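Local coordinates for protein putative isomerase (Sinorhizobium meliloti, PDB 2PPG) that is of unknown function but is built like enolase-superfamily enzymes, with an N-terminal alpha/beta capping domain joined to a TIM-barrel domain, at residues 78-81 with 82-86; 172-175 with 176-180; 229-232 with 233-237. One frame throughout, in Å; residues are numbered along the deposited sequence.

Contact 1. Residues 78-81 with 82-86; sequences RATM and EIIDD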
loop_
_atom_site.group_PDB
_atom_site.type_symbol
_atom_site.label_atom_id
_atom_site.label_comp_id
_atom_site.label_asym_id
_atom_site.label_seq_id
_atom_site.Cartn_x
_atom_site.Cartn_y
_atom_site.Cartn_z
ATOM N N ARG A 78 -31.782 -25.197 -22.654
ATOM C CA ARG A 78 -31.276 -26.416 -23.294
ATOM C C ARG A 78 -29.753 -26.450 -23.314
ATOM O O ARG A 78 -29.144 -27.515 -23.507
ATOM C CB ARG A 78 -31.799 -26.555 -24.715
ATOM C CG ARG A 78 -33.262 -26.939 -24.839
ATOM C CD ARG A 78 -33.565 -27.390 -26.253
ATOM N NE ARG A 78 -34.993 -27.385 -26.504
ATOM C CZ ARG A 78 -35.661 -26.371 -27.050
ATOM N NH1 ARG A 78 -35.026 -25.263 -27.426
ATOM N NH2 ARG A 78 -36.971 -26.474 -27.232
ATOM N N ALA A 79 -29.135 -25.280 -23.140
ATOM C CA ALA A 79 -27.685 -25.210 -23.014
ATOM C C ALA A 79 -27.250 -25.876 -21.708
ATOM O O ALA A 79 -26.426 -26.781 -21.703
ATOM C CB ALA A 79 -27.216 -23.776 -23.083
ATOM N N THR A 80 -27.843 -25.445 -20.604
ATOM C CA THR A 80 -27.536 -25.990 -19.293
ATOM C C THR A 80 -27.793 -27.486 -19.229
ATOM O O THR A 80 -26.951 -28.238 -18.743
ATOM C CB THR A 80 -28.369 -25.294 -18.236
ATOM O OG1 THR A 80 -28.291 -23.884 -18.464
ATOM C CG2 THR A 80 -27.865 -25.638 -16.836
HETATM N N MSE A 81 -28.950 -27.911 -19.731
HETATM C CA MSE A 81 -29.293 -29.330 -19.763
HETATM C C MSE A 81 -28.335 -30.132 -20.636
HETATM O O MSE A 81 -28.044 -31.291 -20.340
HETATM C CB MSE A 81 -30.730 -29.536 -20.226
HETATM C CG MSE A 81 -31.736 -28.952 -19.259
HETATM SE SE MSE A 81 -33.620 -29.272 -19.679
HETATM C CE MSE A 81 -33.670 -28.457 -21.455
ATOM N N GLU A 82 -27.834 -29.509 -21.697
ATOM C CA GLU A 82 -26.890 -30.180 -22.578
ATOM C C GLU A 82 -25.585 -30.468 -21.829
ATOM O O GLU A 82 -25.051 -31.580 -21.878
ATOM C CB GLU A 82 -26.638 -29.337 -23.832
ATOM C CG GLU A 82 -25.768 -29.999 -24.877
ATOM C CD GLU A 82 -26.373 -31.269 -25.450
ATOM O OE1 GLU A 82 -27.530 -31.592 -25.100
ATOM O OE2 GLU A 82 -25.688 -31.951 -26.250
ATOM N N ILE A 83 -25.098 -29.461 -21.112
ATOM C CA ILE A 83 -23.926 -29.612 -20.263
ATOM C C ILE A 83 -24.125 -30.787 -19.296
ATOM O O ILE A 83 -23.249 -31.651 -19.166
ATOM C CB ILE A 83 -23.628 -28.303 -19.484
ATOM C CG1 ILE A 83 -23.306 -27.147 -20.452
ATOM C CG2 ILE A 83 -22.504 -28.507 -18.483
ATOM C CD1 ILE A 83 -23.344 -25.754 -19.807
ATOM N N ILE A 84 -25.289 -30.822 -18.649
ATOM C CA ILE A 84 -25.651 -31.905 -17.735
ATOM C C ILE A 84 -25.786 -33.266 -18.421
ATOM O O ILE A 84 -25.269 -34.261 -17.933
ATOM C CB ILE A 84 -26.956 -31.596 -17.008
ATOM C CG1 ILE A 84 -26.837 -30.271 -16.254
ATOM C CG2 ILE A 84 -27.324 -32.736 -16.065
ATOM C CD1 ILE A 84 -28.124 -29.800 -15.638
ATOM N N ASP A 85 -26.477 -33.324 -19.548
ATOM C CA ASP A 85 -26.741 -34.621 -20.178
ATOM C C ASP A 85 -25.580 -35.171 -21.008
ATOM O O ASP A 85 -25.374 -36.383 -21.062
ATOM C CB ASP A 85 -28.018 -34.550 -21.005
ATOM C CG ASP A 85 -29.249 -34.329 -20.138
ATOM O OD1 ASP A 85 -29.236 -34.761 -18.962
ATOM O OD2 ASP A 85 -30.223 -33.723 -20.625
ATOM N N ASP A 86 -24.826 -34.272 -21.644
ATOM C CA ASP A 86 -23.762 -34.666 -22.555
ATOM C C ASP A 86 -22.441 -34.911 -21.825
ATOM O O ASP A 86 -21.677 -35.827 -22.175
ATOM C CB ASP A 86 -23.574 -33.616 -23.658
ATOM C CG ASP A 86 -22.531 -34.029 -24.682
ATOM O OD1 ASP A 86 -22.605 -35.163 -25.200
ATOM O OD2 ASP A 86 -21.622 -33.227 -24.967
#

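Contact 2. Residues 172-175 with 176-180; sequences AELA and AAWQA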
loop_
_atom_site.group_PDB
_atom_site.type_symbol
_atom_site.label_atom_id
_atom_site.label_comp_id
_atom_site.label_asym_id
_atom_site.label_seq_id
_atom_site.Cartn_x
_atom_site.Cartn_y
_atom_site.Cartn_z
ATOM N N ALA A 172 -46.367 1.731 -2.497
ATOM C CA ALA A 172 -46.332 1.969 -1.056
ATOM C C ALA A 172 -47.460 1.215 -0.395
ATOM O O ALA A 172 -47.279 0.611 0.664
ATOM C CB ALA A 172 -46.451 3.451 -0.759
ATOM N N GLU A 173 -48.628 1.245 -1.031
ATOM C CA GLU A 173 -49.783 0.532 -0.498
ATOM C C GLU A 173 -49.544 -0.966 -0.462
ATOM O O GLU A 173 -49.936 -1.632 0.495
ATOM C CB GLU A 173 -51.064 0.867 -1.266
ATOM C CG GLU A 173 -51.811 2.048 -0.683
ATOM C CD GLU A 173 -52.065 1.895 0.813
ATOM O OE1 GLU A 173 -52.655 0.862 1.214
ATOM O OE2 GLU A 173 -51.695 2.814 1.584
ATOM N N LEU A 174 -48.889 -1.486 -1.498
ATOM C CA LEU A 174 -48.549 -2.894 -1.527
ATOM C C LEU A 174 -47.641 -3.210 -0.351
ATOM O O LEU A 174 -47.902 -4.146 0.399
ATOM C CB LEU A 174 -47.905 -3.304 -2.853
ATOM C CG LEU A 174 -47.820 -4.828 -3.044
ATOM C CD1 LEU A 174 -49.097 -5.524 -2.566
ATOM C CD2 LEU A 174 -47.522 -5.200 -4.489
ATOM N N ALA A 175 -46.594 -2.413 -0.169
ATOM C CA ALA A 175 -45.726 -2.577 0.994
ATOM C C ALA A 175 -46.573 -2.701 2.245
ATOM O O ALA A 175 -46.430 -3.666 3.004
ATOM C CB ALA A 175 -44.767 -1.403 1.127
ATOM N N ALA A 176 -47.467 -1.725 2.435
ATOM C CA ALA A 176 -48.314 -1.628 3.629
ATOM C C ALA A 176 -49.165 -2.880 3.880
ATOM O O ALA A 176 -49.409 -3.250 5.032
ATOM C CB ALA A 176 -49.200 -0.384 3.551
ATOM N N ALA A 177 -49.604 -3.521 2.798
ATOM C CA ALA A 177 -50.373 -4.757 2.885
ATOM C C ALA A 177 -49.534 -5.883 3.478
ATOM O O ALA A 177 -49.962 -6.565 4.413
ATOM C CB ALA A 177 -50.887 -5.146 1.521
ATOM N N TRP A 178 -48.332 -6.066 2.939
ATOM C CA TRP A 178 -47.416 -7.082 3.444
ATOM C C TRP A 178 -46.905 -6.734 4.829
ATOM O O TRP A 178 -46.526 -7.619 5.594
ATOM C CB TRP A 178 -46.260 -7.280 2.476
ATOM C CG TRP A 178 -46.672 -8.086 1.316
ATOM C CD1 TRP A 178 -46.952 -7.636 0.064
ATOM C CD2 TRP A 178 -46.894 -9.499 1.296
ATOM N NE1 TRP A 178 -47.325 -8.686 -0.744
ATOM C CE2 TRP A 178 -47.295 -9.840 -0.007
ATOM C CE3 TRP A 178 -46.798 -10.506 2.258
ATOM C CZ2 TRP A 178 -47.598 -11.147 -0.379
ATOM C CZ3 TRP A 178 -47.090 -11.808 1.888
ATOM C CH2 TRP A 178 -47.485 -12.119 0.581
ATOM N N GLN A 179 -46.914 -5.448 5.161
ATOM C CA GLN A 179 -46.546 -5.031 6.505
ATOM C C GLN A 179 -47.575 -5.572 7.494
ATOM O O GLN A 179 -47.220 -6.100 8.547
ATOM C CB GLN A 179 -46.440 -3.501 6.601
ATOM C CG GLN A 179 -46.036 -2.980 7.981
ATOM C CD GLN A 179 -45.908 -1.461 8.027
ATOM O OE1 GLN A 179 -46.717 -0.740 7.450
ATOM N NE2 GLN A 179 -44.888 -0.974 8.721
ATOM N N ALA A 180 -48.850 -5.449 7.137
ATOM C CA ALA A 180 -49.937 -5.932 7.980
ATOM C C ALA A 180 -49.902 -7.460 8.123
ATOM O O ALA A 180 -50.368 -8.011 9.126
ATOM C CB ALA A 180 -51.282 -5.471 7.428
#

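Contact 3. Residues 229-232 with 233-237; sequences ALIK and AMEPH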
loop_
_atom_site.group_PDB
_atom_site.type_symbol
_atom_site.label_atom_id
_atom_site.label_comp_id
_atom_site.label_asym_id
_atom_site.label_seq_id
_atom_site.Cartn_x
_atom_site.Cartn_y
_atom_site.Cartn_z
ATOM N N ALA A 229 -24.101 9.523 -5.404
ATOM C CA ALA A 229 -25.119 10.578 -5.389
ATOM C C ALA A 229 -26.510 10.033 -5.023
ATOM O O ALA A 229 -27.213 10.602 -4.178
ATOM C CB ALA A 229 -25.170 11.314 -6.745
ATOM N N LEU A 230 -26.882 8.923 -5.664
ATOM C CA LEU A 230 -28.177 8.282 -5.470
ATOM C C LEU A 230 -28.372 7.786 -4.044
ATOM O O LEU A 230 -29.373 8.097 -3.413
ATOM C CB LEU A 230 -28.347 7.136 -6.472
ATOM C CG LEU A 230 -28.482 7.609 -7.932
ATOM C CD1 LEU A 230 -28.228 6.465 -8.940
ATOM C CD2 LEU A 230 -29.840 8.293 -8.182
ATOM N N ILE A 231 -27.410 7.023 -3.538
ATOM C CA ILE A 231 -27.436 6.580 -2.156
ATOM C C ILE A 231 -27.607 7.750 -1.189
ATOM O O ILE A 231 -28.524 7.747 -0.368
ATOM C CB ILE A 231 -26.176 5.787 -1.796
ATOM C CG1 ILE A 231 -26.130 4.503 -2.616
ATOM C CG2 ILE A 231 -26.139 5.484 -0.301
ATOM C CD1 ILE A 231 -24.775 3.832 -2.634
ATOM N N LYS A 232 -26.735 8.749 -1.304
ATOM C CA LYS A 232 -26.756 9.907 -0.417
ATOM C C LYS A 232 -28.073 10.664 -0.486
ATOM O O LYS A 232 -28.426 11.374 0.451
ATOM C CB LYS A 232 -25.596 10.861 -0.721
ATOM C CG LYS A 232 -24.249 10.412 -0.151
ATOM C CD LYS A 232 -23.302 11.590 0.022
ATOM C CE LYS A 232 -21.924 11.158 0.525
ATOM N NZ LYS A 232 -21.963 10.425 1.818
ATOM N N ALA A 233 -28.799 10.501 -1.589
ATOM C CA ALA A 233 -30.085 11.162 -1.749
ATOM C C ALA A 233 -31.163 10.416 -0.963
ATOM O O ALA A 233 -32.153 11.008 -0.530
ATOM C CB ALA A 233 -30.454 11.245 -3.216
HETATM N N MSE A 234 -30.944 9.116 -0.784
HETATM C CA MSE A 234 -31.889 8.222 -0.133
HETATM C C MSE A 234 -31.648 8.114 1.367
HETATM O O MSE A 234 -32.549 7.737 2.110
HETATM C CB MSE A 234 -31.779 6.819 -0.737
HETATM C CG MSE A 234 -32.426 6.649 -2.088
HETATM SE SE MSE A 234 -32.302 4.797 -2.751
HETATM C CE MSE A 234 -30.422 4.767 -3.233
ATOM N N GLU A 235 -30.433 8.428 1.803
ATOM C CA GLU A 235 -30.023 8.237 3.198
ATOM C C GLU A 235 -30.784 9.044 4.258
ATOM O O GLU A 235 -31.034 8.529 5.343
ATOM C CB GLU A 235 -28.502 8.410 3.362
ATOM C CG GLU A 235 -27.713 7.129 3.088
ATOM C CD GLU A 235 -26.198 7.337 2.976
ATOM O OE1 GLU A 235 -25.760 8.303 2.327
ATOM O OE2 GLU A 235 -25.430 6.517 3.519
ATOM N N PRO A 236 -31.148 10.307 3.973
ATOM C CA PRO A 236 -31.979 11.002 4.964
ATOM C C PRO A 236 -33.271 10.247 5.318
ATOM O O PRO A 236 -33.799 10.412 6.420
ATOM C CB PRO A 236 -32.298 12.348 4.289
ATOM C CG PRO A 236 -31.910 12.194 2.849
ATOM C CD PRO A 236 -30.823 11.176 2.826
ATOM N N HIS A 237 -33.754 9.412 4.398
ATOM C CA HIS A 237 -34.944 8.590 4.630
ATOM C C HIS A 237 -34.713 7.253 5.363
ATOM O O HIS A 237 -35.667 6.594 5.760
ATOM C CB HIS A 237 -35.681 8.373 3.314
ATOM C CG HIS A 237 -36.003 9.648 2.617
ATOM N ND1 HIS A 237 -36.842 10.596 3.164
ATOM C CD2 HIS A 237 -35.563 10.161 1.445
ATOM C CE1 HIS A 237 -36.918 11.633 2.348
ATOM N NE2 HIS A 237 -36.152 11.394 1.298
#

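Contact 1. Residues 78-81 with 82-86
Helix 77-92 of the N-terminal capping domain, which characterises the enolase superfamily, supplies a compact example of i to i+4 packing: Thr80 with Ile84 and Met81 with Asp85. Four backbone bonds hold the turns together. Ile83 N meets Ala79 O at 3.0 Å with an N-H...O angle of 167°, close to straight, whereas Glu82 N reaches Arg78 O from above the carbonyl plane, 46° out of it. Ile84 N binds Thr80 O at 3.1 Å, and Asp85 N lies 2.7 Å from Met81 O.

The isoleucine side chains run back over the preceding carbonyls. CG1 of Ile84 is turned beside its own backbone N (chi1 -57°) and settles 3.2 Å from Thr80 O; its CD1 goes on to approach Thr80 CG2 at 4.3 Å. One residue earlier, Ile83 CG1 passes Ala79 O at 3.4 Å. Both isoleucines and Thr80 also pack on helix 119-140, while Met81, a selenomethionine, and Ile84 lean on strands 7-17 and 52-61, so the helix is wedged between sheet and helix.

Another side of the helix meets the second subunit: Ala79 packs on Ala79 of that chain, and Arg78 NH1 reaches across the interface to a salt bridge with OE2 of Glu82 of the second subunit. Asp85 has its partners within its own chain, OD1 with Ser12 OG and OD2 with His391 ND1, which ties the C-terminal tail, at His391, to this helix. That carboxylate also folds back along its helix, leaving Asp85 OD2 4.2 Å from Met81 CB.

Contact 2. Residues 172-175 with 176-180
Four i to i+4 backbone bonds carry the helix from 172-175 into 176-180. The bond from Trp178 N to Leu174 O is long, 3.2 Å, yet nearly straight at 167°; that from Gln179 N to Ala175 O is shorter, 2.8 Å, and more bent. Ala176 N binds Ala172 O at 2.9 Å and Ala177 N binds Glu173 O at 3.0 Å. Leu174 O also takes a weak bond from Ala177 N, and so has two donors.

Leu174 and Trp178 lie side by side and point the same way. With Leu174 CG anti to the backbone N (chi1 -167°), CD1 comes forward to Trp178 CD1 at 4.0 Å, against the pyrrole part of the indole. This helix, 168-180, is the crossover of a beta-alpha-beta unit between parallel strands 155-161 and 185-189 of the TIM barrel. Several of its small alanines meet a neighbour: Ala172, Ala175 and Ala176 touch helix 197-208, where Glu173 OE2 forms a salt bridge with Arg207 and Gln179 NE2 a hydrogen bond with Leu208 O. Around the indole, Phe183 makes an edge-to-face contact and Lys181 a cation-pi contact. On its leucine side, Trp178 CD1 also stands 3.6 Å from Leu174 O.

Contact 3. Residues 229-232 with 233-237
Glu235 reaches back against Ile231 and Lys232 near the C-terminal end of helix 224-234, the helical link between parallel strands 213-217 and 241-243 in a beta-alpha-beta unit of the TIM barrel. Its CB points toward the preceding turn and sits 3.8 Å from Ile231 O; CG comes nearer the same oxygen, at 3.6 Å. Beyond CG the chain is extended (chi2 169°), which carries CD across the branch methyl of Ile231 at a slant, 3.8 Å from CG2. At the tip the two oxygens part company. OE1 lies 3.3 Å from Lys232 CA and also approaches the CG of that lysine, so it meets the aliphatic part of Lys232. The ammonium stays farther off, with Lys232 NZ 4.4 Å from Glu235 OE1, beyond a salt bridge, and is bonded instead to Ser260 O. OE2 makes a hydrogen bond with Thr263 OG1, fixing the carboxylate to the chain that follows helix 251-260.

The backbone bonds of this turn are mostly weak and bent. The shortest, Met234 N to Ile231 O at 2.8 Å, comes from well above the carbonyl plane. Met234, a selenomethionine, curls at its end to put CE 4.3 Å from Ile231 CG1, and its side chain packs on helix 197-208. Pro236 has no N-H to offer the turn, and its ring carbon CD lies 3.4 Å from Lys232 O.

Read from the N terminus, the three contacts follow in series, and none nests within or crosses another. Each joins directly consecutive segments on, or at the end of, a single helix, so what it closes is a local turn and not a long loop. Contact 1 comes first, in the capping domain, on a helix shared between that domain's sheet and the subunit interface. Contacts 2 and 3 come later, on two helices of the barrel domain, with centres about 22 Å apart; helix 197-208 packs against both. Contact 1 lies on the other side of the chain's centre, its centre about 41 Å from that of contact 2 and about 44 Å from that of contact 3.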